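Local coordinates for uncharacterized protein (Parabacteroides merdae, PDB 4R7F) that is of unknown function but resembles type 9 secretion system plug proteins in its first domain and contains three immunoglobulin-like beta-sandwich domains, at residues Lys12-Leu17 with Ile41-Leu46; Thr94-Tyr99 with Ala288-Val293; Arg225-Leu230 with Val337-Gly342; Phe275-Asp280 with Gln341-Tyr346. One frame throughout, in Å; residues are numbered along the deposited sequence. Where two conformers were deposited one is given.

Interaction 1 (Lys12-Leu17 with Ile41-Leu46); sequences KQIKTL and INFDGL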
# COMPACT_ATOMS: atom_id res chain seq x y z
N LYS A 12 -16.97 -21.54 23.84
CA LYS A 12 -15.79 -21.22 24.64
C LYS A 12 -14.57 -22.08 24.31
O LYS A 12 -13.46 -21.71 24.70
CB LYS A 12 -16.11 -21.32 26.10
CG LYS A 12 -17.18 -20.33 26.50
CD LYS A 12 -17.70 -20.63 27.89
CE LYS A 12 -18.69 -19.58 28.35
NZ LYS A 12 -19.68 -20.16 29.27
N GLN A 13 -14.81 -23.21 23.61
CA GLN A 13 -13.68 -24.10 23.25
C GLN A 13 -13.02 -23.73 21.90
O GLN A 13 -11.98 -24.27 21.57
CB GLN A 13 -14.07 -25.60 23.28
CG GLN A 13 -14.39 -26.22 24.65
CD GLN A 13 -13.27 -26.19 25.71
OE1 GLN A 13 -12.73 -25.14 26.04
NE2 GLN A 13 -12.99 -27.35 26.29
N ILE A 14 -13.56 -22.77 21.16
CA ILE A 14 -13.03 -22.35 19.86
C ILE A 14 -12.26 -21.03 20.02
O ILE A 14 -12.76 -20.07 20.60
CB ILE A 14 -14.22 -22.18 18.85
CG1 ILE A 14 -14.95 -23.51 18.62
CG2 ILE A 14 -13.82 -21.54 17.53
CD1 ILE A 14 -14.07 -24.61 18.08
N LYS A 15 -11.04 -20.94 19.50
CA LYS A 15 -10.27 -19.70 19.62
C LYS A 15 -9.57 -19.42 18.33
O LYS A 15 -9.34 -20.34 17.52
CB LYS A 15 -9.22 -19.81 20.71
CG LYS A 15 -9.76 -20.09 22.10
CD LYS A 15 -10.49 -18.89 22.67
CE LYS A 15 -10.83 -19.13 24.14
NZ LYS A 15 -12.14 -18.55 24.58
N THR A 16 -9.25 -18.15 18.13
CA THR A 16 -8.33 -17.68 17.09
C THR A 16 -8.87 -18.04 15.74
O THR A 16 -8.16 -18.55 14.85
CB THR A 16 -6.91 -18.25 17.35
OG1 THR A 16 -6.58 -18.05 18.74
CG2 THR A 16 -5.88 -17.57 16.50
N LEU A 17 -10.16 -17.77 15.58
CA LEU A 17 -10.80 -17.88 14.29
C LEU A 17 -10.25 -16.82 13.35
O LEU A 17 -10.33 -15.64 13.64
CB LEU A 17 -12.29 -17.70 14.41
CG LEU A 17 -13.07 -17.73 13.11
CD1 LEU A 17 -13.01 -19.11 12.47
CD2 LEU A 17 -14.52 -17.36 13.40
N ILE A 41 -10.27 -20.72 6.34
CA ILE A 41 -10.84 -20.62 7.65
C ILE A 41 -9.96 -21.44 8.57
O ILE A 41 -9.82 -22.62 8.43
CB ILE A 41 -12.27 -21.15 7.68
CG1 ILE A 41 -13.18 -20.17 6.95
CG2 ILE A 41 -12.72 -21.33 9.11
CD1 ILE A 41 -14.35 -20.81 6.25
N ASN A 42 -9.38 -20.76 9.54
CA ASN A 42 -8.45 -21.35 10.48
C ASN A 42 -8.90 -21.09 11.95
O ASN A 42 -9.30 -19.97 12.32
CB ASN A 42 -7.09 -20.74 10.21
CG ASN A 42 -5.97 -21.56 10.80
OD1 ASN A 42 -5.84 -21.69 12.01
ND2 ASN A 42 -5.17 -22.13 9.93
N PHE A 43 -8.82 -22.10 12.79
CA PHE A 43 -9.27 -21.97 14.14
C PHE A 43 -8.70 -23.07 14.99
O PHE A 43 -8.28 -24.08 14.45
CB PHE A 43 -10.81 -22.01 14.20
CG PHE A 43 -11.41 -23.33 13.84
CD1 PHE A 43 -11.72 -23.62 12.53
CD2 PHE A 43 -11.71 -24.26 14.82
CE1 PHE A 43 -12.31 -24.84 12.19
CE2 PHE A 43 -12.30 -25.48 14.49
CZ PHE A 43 -12.61 -25.77 13.17
N ASP A 44 -8.69 -22.87 16.30
CA ASP A 44 -8.27 -23.89 17.23
C ASP A 44 -9.47 -24.41 18.01
O ASP A 44 -10.35 -23.66 18.36
CB ASP A 44 -7.25 -23.35 18.22
CG ASP A 44 -5.93 -23.02 17.59
OD1 ASP A 44 -5.59 -23.57 16.53
OD2 ASP A 44 -5.24 -22.16 18.17
N GLY A 45 -9.48 -25.71 18.31
CA GLY A 45 -10.33 -26.26 19.36
C GLY A 45 -9.50 -26.60 20.61
O GLY A 45 -8.51 -27.34 20.53
N LEU A 46 -9.87 -26.06 21.77
CA LEU A 46 -9.10 -26.31 23.00
C LEU A 46 -9.49 -27.63 23.67
O LEU A 46 -10.63 -28.10 23.50
CB LEU A 46 -9.29 -25.16 23.99
CG LEU A 46 -8.91 -23.73 23.56
CD1 LEU A 46 -8.48 -22.94 24.78
CD2 LEU A 46 -7.80 -23.65 22.54
O HOH W 1 -5.81 -19.64 13.85
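The carbonyl oxygen of Gln-13 is gripped twice by 41-46: Leu-46 N donates to Gln-13 O at 2.8 Å, nearly straight at 167°, and Gly-45 CA makes a C-H...O contact with the same oxygen. Two residues on, Lys-15 and Asp-44 form an antiparallel hydrogen-bonded pair, Asp-44 N reaching Lys-15 O at 2.9 Å and Lys-15 N reaching Asp-44 O at 3.0 Å. Beyond it the strands lose step. Thr-16 has left-handed backbone angles, Leu-17 CA comes to face Phe-43, and the backbone of Asn-42 bonds to Gln-18, which is consistent with a beta bulge. This pairing lies in the sheet 14-21/39-46/96-103 of the plug-protein first domain, one wall of its beta-sandwich. On the inner face, Leu-17 CD1 meets Phe-43 CB at 4.0 Å and Ile-14 CD1 comes obliquely to Phe-43 CD2, also at 4.0 Å; Phe-131 of strand 129-138 touches all three residues. With chi1 at 68°, the CD2 side of the Phe-43 ring comes near Ile-14 CD1. On the other face the chain of Lys-15 crosses Leu-46 at about a right angle, CG to CG 4.0 Å, while the carboxylate of Asp-44 is held by Tyr-290, Lys-340 and Asn-98. A water lies 2.8 Å from Thr-16 O and equally far from Asn-42 OD1, and probably bridges the two; Asn-42 OD1 also accepts from Asn-98 ND2.

Interaction 2 (Thr94-Tyr99 with Ala288-Val293); sequences TQYSNY and ADYYIV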
# COMPACT_ATOMS: atom_id res chain seq x y z
N THR A 94 -1.15 -24.92 27.18
CA THR A 94 -2.55 -24.98 26.85
C THR A 94 -2.62 -25.89 25.62
O THR A 94 -2.02 -25.61 24.56
CB THR A 94 -3.09 -23.55 26.54
OG1 THR A 94 -2.84 -22.69 27.65
CG2 THR A 94 -4.56 -23.58 26.24
N GLN A 95 -3.33 -27.00 25.78
CA GLN A 95 -3.47 -27.94 24.68
C GLN A 95 -4.64 -27.58 23.78
O GLN A 95 -5.70 -27.13 24.23
CB GLN A 95 -3.62 -29.36 25.21
CG GLN A 95 -2.30 -29.98 25.62
CD GLN A 95 -2.48 -31.28 26.36
OE1 GLN A 95 -3.58 -31.83 26.41
NE2 GLN A 95 -1.41 -31.78 26.96
N TYR A 96 -4.42 -27.80 22.49
CA TYR A 96 -5.41 -27.54 21.47
C TYR A 96 -5.08 -28.29 20.19
O TYR A 96 -3.94 -28.76 19.99
CB TYR A 96 -5.45 -26.02 21.19
CG TYR A 96 -4.19 -25.45 20.63
CD1 TYR A 96 -3.96 -25.45 19.27
CD2 TYR A 96 -3.21 -24.90 21.46
CE1 TYR A 96 -2.79 -24.91 18.73
CE2 TYR A 96 -2.04 -24.36 20.92
CZ TYR A 96 -1.83 -24.37 19.54
OH TYR A 96 -0.66 -23.84 18.96
N SER A 97 -6.07 -28.38 19.31
CA SER A 97 -5.84 -28.81 17.93
C SER A 97 -6.15 -27.61 17.02
O SER A 97 -6.98 -26.79 17.32
CB SER A 97 -6.70 -30.05 17.56
OG SER A 97 -6.86 -30.96 18.64
N ASN A 98 -5.44 -27.51 15.91
CA ASN A 98 -5.57 -26.44 14.95
C ASN A 98 -6.15 -27.00 13.67
O ASN A 98 -5.66 -28.01 13.16
CB ASN A 98 -4.18 -25.87 14.68
CG ASN A 98 -4.18 -24.84 13.59
OD1 ASN A 98 -3.52 -25.01 12.55
ND2 ASN A 98 -4.93 -23.76 13.81
N TYR A 99 -7.16 -26.32 13.15
CA TYR A 99 -7.99 -26.78 12.04
C TYR A 99 -7.93 -25.77 10.90
O TYR A 99 -7.82 -24.57 11.11
CB TYR A 99 -9.44 -26.90 12.47
CG TYR A 99 -9.67 -27.95 13.54
CD1 TYR A 99 -9.40 -27.69 14.87
CD2 TYR A 99 -10.18 -29.23 13.20
CE1 TYR A 99 -9.60 -28.64 15.85
CE2 TYR A 99 -10.39 -30.20 14.18
CZ TYR A 99 -10.08 -29.90 15.50
OH TYR A 99 -10.29 -30.83 16.50
N ALA A 288 2.45 -22.19 18.95
CA ALA A 288 2.13 -21.02 19.78
C ALA A 288 1.23 -21.41 20.92
O ALA A 288 0.26 -22.16 20.72
CB ALA A 288 1.47 -19.96 18.94
N ASP A 289 1.55 -20.93 22.11
CA ASP A 289 0.80 -21.26 23.32
C ASP A 289 -0.31 -20.21 23.53
O ASP A 289 -0.36 -19.21 22.81
CB ASP A 289 1.80 -21.31 24.51
CG ASP A 289 1.30 -22.15 25.68
OD1 ASP A 289 0.11 -22.54 25.67
OD2 ASP A 289 2.10 -22.40 26.61
N TYR A 290 -1.17 -20.43 24.53
CA TYR A 290 -2.28 -19.55 24.86
C TYR A 290 -1.98 -19.05 26.25
O TYR A 290 -1.83 -19.85 27.17
CB TYR A 290 -3.67 -20.28 24.86
CG TYR A 290 -4.35 -20.37 23.48
CD1 TYR A 290 -4.09 -21.42 22.60
CD2 TYR A 290 -5.22 -19.40 23.06
CE1 TYR A 290 -4.69 -21.50 21.36
CE2 TYR A 290 -5.82 -19.46 21.81
CZ TYR A 290 -5.56 -20.49 20.96
OH TYR A 290 -6.17 -20.52 19.73
N TYR A 291 -1.91 -17.73 26.39
CA TYR A 291 -1.64 -17.07 27.66
C TYR A 291 -2.84 -16.20 28.00
O TYR A 291 -3.61 -15.83 27.11
CB TYR A 291 -0.37 -16.21 27.57
CG TYR A 291 0.96 -16.93 27.31
CD1 TYR A 291 1.06 -18.33 27.26
CD2 TYR A 291 2.13 -16.21 27.12
CE1 TYR A 291 2.28 -18.97 27.02
CE2 TYR A 291 3.35 -16.84 26.90
CZ TYR A 291 3.42 -18.22 26.85
OH TYR A 291 4.64 -18.83 26.61
N ILE A 292 -3.03 -15.89 29.27
CA ILE A 292 -4.04 -14.93 29.67
C ILE A 292 -3.44 -13.55 29.48
O ILE A 292 -2.46 -13.22 30.15
CB ILE A 292 -4.42 -15.02 31.15
CG1 ILE A 292 -4.94 -16.40 31.50
CG2 ILE A 292 -5.49 -13.98 31.48
CD1 ILE A 292 -6.22 -16.74 30.80
N VAL A 293 -4.01 -12.75 28.59
CA VAL A 293 -3.50 -11.39 28.42
C VAL A 293 -4.38 -10.37 29.14
O VAL A 293 -5.58 -10.40 28.99
CB VAL A 293 -3.35 -11.05 26.96
CG1 VAL A 293 -2.75 -9.67 26.78
CG2 VAL A 293 -2.51 -12.13 26.29
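Tyr-96 reaches across to Tyr-290 and Ala-288, and each step of its side chain has a partner. Its CB packs against the backbone of Gly-45, on the neighbouring strand of its own sheet. From there CG lies between the backbone N and the carbonyl carbon (chi1 64°), and the ring stands out toward 288-293. CD2 sits 3.7 Å from Tyr-290 CE1, which hangs over one face of the Tyr-96 ring, off-centre toward the rim. The two rings form a T-shaped pair in which Tyr-290 presents its edge: centroids are 5.3 Å apart and the planes stand at 82°. Further out, CE2 passes 3.2 Å from Ala-288 O, and the tip completes the approach, Tyr-96 OH donating to Ala-288 O at 2.6 Å. The oxygen is met in its carbonyl plane, on a lone pair, just where the chain has left the short helix 284-287.

The second foothold is Asp-289. Its OD1 accepts two backbone N-H groups, Thr-94 N at 3.1 Å on the syn side and Tyr-290 N at 2.7 Å from above the carboxylate plane, while OD2 is taken by Thr-93 OG1. Thr-94 CG2 rests on Tyr-290 CB at 3.7 Å.

The contact thus ties the plug-protein first domain to strand 290-298, far along the chain. Its polar groups are buried and matched to directional partners, and its rings meet at a right angle; such chemistry would probably tolerate little sliding and is consistent with a fixed orientation of the two parts.

Interaction 3 (Arg225-Leu230 with Val337-Gly342); sequences RRMEFL and VLLKQG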
# COMPACT_ATOMS: atom_id res chain seq x y z
N ARG A 225 -3.31 0.32 18.49
CA ARG A 225 -2.34 -0.03 19.49
C ARG A 225 -1.78 -1.39 19.17
O ARG A 225 -2.48 -2.26 18.61
CB ARG A 225 -3.00 -0.08 20.88
CG ARG A 225 -3.53 1.25 21.38
CD ARG A 225 -4.52 1.03 22.51
NE ARG A 225 -5.30 2.21 22.82
CZ ARG A 225 -4.91 3.19 23.64
NH1 ARG A 225 -3.74 3.16 24.25
NH2 ARG A 225 -5.73 4.20 23.85
N ARG A 226 -0.51 -1.59 19.55
CA ARG A 226 0.18 -2.86 19.24
C ARG A 226 0.83 -3.42 20.47
O ARG A 226 1.21 -2.69 21.40
CB ARG A 226 1.21 -2.71 18.12
CG ARG A 226 0.62 -2.26 16.78
CD ARG A 226 1.62 -1.49 15.92
NE ARG A 226 2.85 -2.26 15.62
CZ ARG A 226 4.10 -1.79 15.72
NH1 ARG A 226 4.36 -0.54 16.10
NH2 ARG A 226 5.12 -2.59 15.42
N MSE A 227 0.96 -4.74 20.44
CA MSE A 227 1.39 -5.54 21.57
C MSE A 227 1.89 -6.83 20.97
O MSE A 227 1.36 -7.26 19.94
CB MSE A 227 0.06 -5.62 22.32
CG MSE A 227 -0.11 -6.65 23.37
SE MSE A 227 -0.53 -8.38 22.65
CE MSE A 227 -2.44 -8.70 22.89
N GLU A 228 2.90 -7.45 21.56
CA GLU A 228 3.45 -8.73 21.06
C GLU A 228 3.94 -9.55 22.21
O GLU A 228 4.57 -9.01 23.12
CB GLU A 228 4.68 -8.53 20.18
CG GLU A 228 4.50 -7.81 18.87
CD GLU A 228 5.77 -7.85 18.03
OE1 GLU A 228 6.59 -8.77 18.27
OE2 GLU A 228 5.94 -6.98 17.14
N PHE A 229 3.70 -10.85 22.16
CA PHE A 229 4.25 -11.74 23.18
C PHE A 229 4.62 -13.06 22.54
O PHE A 229 3.86 -14.03 22.55
CB PHE A 229 3.32 -11.91 24.38
CG PHE A 229 1.97 -12.52 24.06
CD1 PHE A 229 0.96 -11.77 23.46
CD2 PHE A 229 1.68 -13.83 24.44
CE1 PHE A 229 -0.29 -12.33 23.21
CE2 PHE A 229 0.45 -14.40 24.17
CZ PHE A 229 -0.54 -13.65 23.55
N LEU A 230 5.85 -13.07 22.02
CA LEU A 230 6.38 -14.17 21.25
C LEU A 230 7.08 -15.22 22.10
O LEU A 230 7.37 -16.31 21.61
CB LEU A 230 7.35 -13.63 20.22
CG LEU A 230 6.83 -12.55 19.28
CD1 LEU A 230 7.91 -12.23 18.26
CD2 LEU A 230 5.54 -12.98 18.59
N VAL A 337 -8.01 -11.81 28.70
CA VAL A 337 -8.42 -12.54 27.51
C VAL A 337 -7.39 -13.63 27.22
O VAL A 337 -6.19 -13.38 27.16
CB VAL A 337 -8.42 -11.58 26.29
CG1 VAL A 337 -8.96 -12.29 25.05
CG2 VAL A 337 -9.22 -10.35 26.63
N LEU A 338 -7.86 -14.85 27.01
CA LEU A 338 -6.97 -15.91 26.60
C LEU A 338 -6.72 -15.81 25.08
O LEU A 338 -7.63 -15.97 24.27
CB LEU A 338 -7.58 -17.26 26.95
CG LEU A 338 -6.67 -18.49 26.77
CD1 LEU A 338 -5.68 -18.60 27.92
CD2 LEU A 338 -7.48 -19.78 26.68
N LEU A 339 -5.46 -15.59 24.75
CA LEU A 339 -4.96 -15.31 23.43
C LEU A 339 -3.74 -16.18 23.10
O LEU A 339 -2.87 -16.46 23.96
CB LEU A 339 -4.55 -13.83 23.32
CG LEU A 339 -5.71 -12.82 23.39
CD1 LEU A 339 -5.20 -11.39 23.43
CD2 LEU A 339 -6.64 -13.00 22.21
N LYS A 340 -3.70 -16.61 21.85
CA LYS A 340 -2.56 -17.30 21.27
C LYS A 340 -1.45 -16.31 20.98
O LYS A 340 -1.68 -15.20 20.49
CB LYS A 340 -2.99 -18.00 19.99
CG LYS A 340 -2.04 -19.04 19.44
CD LYS A 340 -2.61 -19.64 18.15
CE LYS A 340 -1.94 -20.94 17.77
NZ LYS A 340 -2.81 -21.80 16.93
N GLN A 341 -0.24 -16.73 21.30
CA GLN A 341 0.94 -15.90 21.12
C GLN A 341 1.08 -15.32 19.71
O GLN A 341 0.84 -16.02 18.72
CB GLN A 341 2.19 -16.72 21.39
CG GLN A 341 2.38 -17.15 22.81
CD GLN A 341 3.63 -18.00 22.91
OE1 GLN A 341 3.61 -19.18 22.55
NE2 GLN A 341 4.72 -17.39 23.36
N GLY A 342 1.54 -14.07 19.65
CA GLY A 342 1.74 -13.37 18.39
C GLY A 342 1.80 -11.85 18.54
O GLY A 342 1.99 -11.33 19.65
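Where strand 332-340 gives way to strand 342-352, the chain passes from one sheet of a beta-sandwich to the other, and Phe-229 packs into the bend at Gln-341 and Gly-342. The touching parts run almost perpendicular, at 78°. Phe-229 N donates to Gly-342 O at 3.1 Å, with the donor tilted from the carbonyl plane, and Glu-228 CA adds a C-H...O contact to the same oxygen. The Phe-229 ring, turned inward by a chi1 of 62°, lays one face over the peptide that joins Gln-341 to Gly-342. Its CE2 comes within 3.4 Å of Gln-341 CA and 3.6 Å of Gln-341 CG, and Leu-339 O lies in the ring plane, 3.7 Å from CZ. Gln-341 itself runs extended past the ring to Asp-289, whose backbone N its OE1 accepts. Deeper in, CE of selenomethionine Met-227 touches Leu-339 CD1 at 3.9 Å, while Leu-230 CD2 covers Gly-342 CA at 3.8 Å. An alanine at Phe-229 is likely to uncover the Gln-341 to Gly-342 peptide and open a gap beside Leu-339 CB. Val-251 and Val-293 of the sheet holding strand 332-340 also touch the ring, so it lies in the core between two layers, with consecutive strands in opposite sheets, an arrangement characteristic of immunoglobulin-like sandwiches.

Interaction 4 (Phe275-Asp280 with Gln341-Tyr346); sequences FIRCSD and QGSYNY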
# COMPACT_ATOMS: atom_id res chain seq x y z
N PHE A 275 -1.28 -11.59 14.19
CA PHE A 275 -0.43 -12.54 13.48
C PHE A 275 0.12 -13.50 14.49
O PHE A 275 0.76 -13.07 15.45
CB PHE A 275 0.71 -11.80 12.80
CG PHE A 275 0.23 -10.72 11.89
CD1 PHE A 275 0.00 -9.44 12.38
CD2 PHE A 275 -0.08 -11.01 10.57
CE1 PHE A 275 -0.51 -8.45 11.56
CE2 PHE A 275 -0.57 -10.02 9.75
CZ PHE A 275 -0.78 -8.75 10.25
N ILE A 276 -0.16 -14.78 14.29
CA ILE A 276 0.26 -15.80 15.23
C ILE A 276 1.73 -16.17 14.94
O ILE A 276 2.06 -16.57 13.84
CB ILE A 276 -0.63 -17.03 15.15
CG1 ILE A 276 -2.11 -16.66 15.43
CG2 ILE A 276 -0.12 -18.11 16.08
CD1 ILE A 276 -2.38 -16.01 16.77
N ARG A 277 2.57 -15.99 15.96
CA ARG A 277 4.02 -16.07 15.86
C ARG A 277 4.56 -16.46 17.25
O ARG A 277 3.95 -16.16 18.27
CB ARG A 277 4.63 -14.71 15.45
CG ARG A 277 4.06 -14.04 14.20
CD ARG A 277 4.65 -12.64 13.99
NE ARG A 277 4.54 -12.15 12.61
CZ ARG A 277 4.37 -10.87 12.31
NH1 ARG A 277 4.28 -9.99 13.29
NH2 ARG A 277 4.29 -10.46 11.05
N CYS A 278 5.69 -17.15 17.29
CA CYS A 278 6.41 -17.36 18.56
C CYS A 278 7.89 -17.54 18.25
O CYS A 278 8.24 -17.86 17.12
CB CYS A 278 5.83 -18.52 19.37
SG CYS A 278 5.30 -19.95 18.44
N SER A 279 8.76 -17.27 19.24
CA SER A 279 10.22 -17.31 19.06
C SER A 279 10.73 -18.71 18.68
O SER A 279 10.50 -19.68 19.41
CB SER A 279 10.91 -16.82 20.34
OG SER A 279 10.93 -15.40 20.39
N ASP A 280 11.40 -18.81 17.53
CA ASP A 280 11.97 -20.09 17.03
C ASP A 280 10.90 -21.12 16.67
O ASP A 280 11.14 -22.33 16.76
CB ASP A 280 12.95 -20.72 18.05
CG ASP A 280 14.11 -19.80 18.43
OD1 ASP A 280 14.62 -19.05 17.56
OD2 ASP A 280 14.52 -19.85 19.61
N GLN A 341 -0.24 -16.73 21.30
CA GLN A 341 0.94 -15.90 21.12
C GLN A 341 1.08 -15.32 19.71
O GLN A 341 0.84 -16.02 18.72
CB GLN A 341 2.19 -16.72 21.39
CG GLN A 341 2.38 -17.15 22.81
CD GLN A 341 3.63 -18.00 22.91
OE1 GLN A 341 3.61 -19.18 22.55
NE2 GLN A 341 4.72 -17.39 23.36
N GLY A 342 1.54 -14.07 19.65
CA GLY A 342 1.74 -13.37 18.39
C GLY A 342 1.80 -11.85 18.54
O GLY A 342 1.99 -11.33 19.65
N SER A 343 1.62 -11.14 17.42
CA SER A 343 1.53 -9.67 17.37
C SER A 343 0.09 -9.30 17.18
O SER A 343 -0.55 -9.76 16.22
CB SER A 343 2.34 -9.08 16.20
OG SER A 343 3.66 -9.57 16.19
N TYR A 344 -0.41 -8.44 18.05
CA TYR A 344 -1.82 -8.01 18.00
C TYR A 344 -1.96 -6.51 17.80
O TYR A 344 -1.30 -5.72 18.50
CB TYR A 344 -2.57 -8.44 19.28
CG TYR A 344 -2.86 -9.94 19.34
CD1 TYR A 344 -1.85 -10.88 19.63
CD2 TYR A 344 -4.17 -10.43 19.14
CE1 TYR A 344 -2.13 -12.24 19.68
CE2 TYR A 344 -4.44 -11.78 19.18
CZ TYR A 344 -3.41 -12.68 19.44
OH TYR A 344 -3.72 -14.02 19.48
N ASN A 345 -2.82 -6.11 16.86
CA ASN A 345 -3.38 -4.76 16.86
C ASN A 345 -4.66 -4.75 17.72
O ASN A 345 -5.43 -5.71 17.73
CB ASN A 345 -3.83 -4.31 15.46
CG ASN A 345 -2.69 -3.99 14.49
OD1 ASN A 345 -2.92 -3.30 13.50
ND2 ASN A 345 -1.49 -4.48 14.72
N TYR A 346 -4.94 -3.63 18.37
CA TYR A 346 -6.15 -3.49 19.13
C TYR A 346 -6.45 -2.03 19.40
O TYR A 346 -5.58 -1.18 19.28
CB TYR A 346 -6.07 -4.27 20.47
CG TYR A 346 -5.12 -3.71 21.52
CD1 TYR A 346 -3.75 -3.95 21.48
CD2 TYR A 346 -5.61 -2.96 22.58
CE1 TYR A 346 -2.91 -3.44 22.48
CE2 TYR A 346 -4.78 -2.45 23.56
CZ TYR A 346 -3.43 -2.67 23.51
OH TYR A 346 -2.65 -2.14 24.53
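Phe-275 and Ser-343 form the tight end of this antiparallel pairing: Phe-275 N reaches Ser-343 O at 2.8 Å, and Ser-343 N returns to Phe-275 O at 2.9 Å, both donors lying in the carbonyl planes. Next to them Gly-342 CA presses to 3.1 Å from Phe-275 O; a CB there would come too near the same oxygen, which is consistent with a glycine at this point. On the flank facing the first domain, Ile-276 CD1 comes 3.6 Å from Tyr-344 OH, a hydroxyl bonded to Lys-340 O, and Ile-276 CG2 lies 3.5 Å from Gln-341 O.

Toward the exposed side the pairing slackens. Arg-277 N reaches Gln-341 O only at 3.3 Å, well tilted from the carbonyl plane, and beyond it the chain turns off through Cys-278, tied by a disulfide to Cys-281. The Arg-277 side chain was modelled in two conformers. In the one described, it runs extended from CG to NE, lays a guanidinium face over Phe-275 CB, and points NH1 at Ser-343 OG, 3.0 Å away near the guanidinium plane but bent at 137°. With an alanine at Ser-343, the Arg-277 guanidinium would probably lose its hydroxyl partner in this strand and turn more readily into solvent.

Chemically, the register rests on main-chain bonds between strands 274-276 and 342-352. The single charged side-chain bond is bent and sits on an arginine deposited in two conformers, and is therefore likely to contribute less than the peptide groups.

Interactions 3 and 4 share Gln-341 and Gly-342, their centres 6 Å apart, and use strand 342-352 from both edges: 225-228 on one, 274-276 on the other. Interaction 2 joins them through Gln-341 OE1, 2.7 Å from Asp-289 N, and through neighbouring strands 290-298 and 332-340. Interaction 1, 9 Å centre to centre from interaction 2, meets that assembly at Asp-44: its OD2 lies 2.5 Å from Tyr-290 OH and 2.8 Å from Lys-340 NZ in a salt bridge. Together they seat the first domain against the later one. The magnesium ligands Glu-223, Asp-269, Asp-271 and Gln-371 all lie outside these segments; a bound magnesium ion is about 11 Å from the Phe-275 side chain, and Asn-345 touches Asp-269.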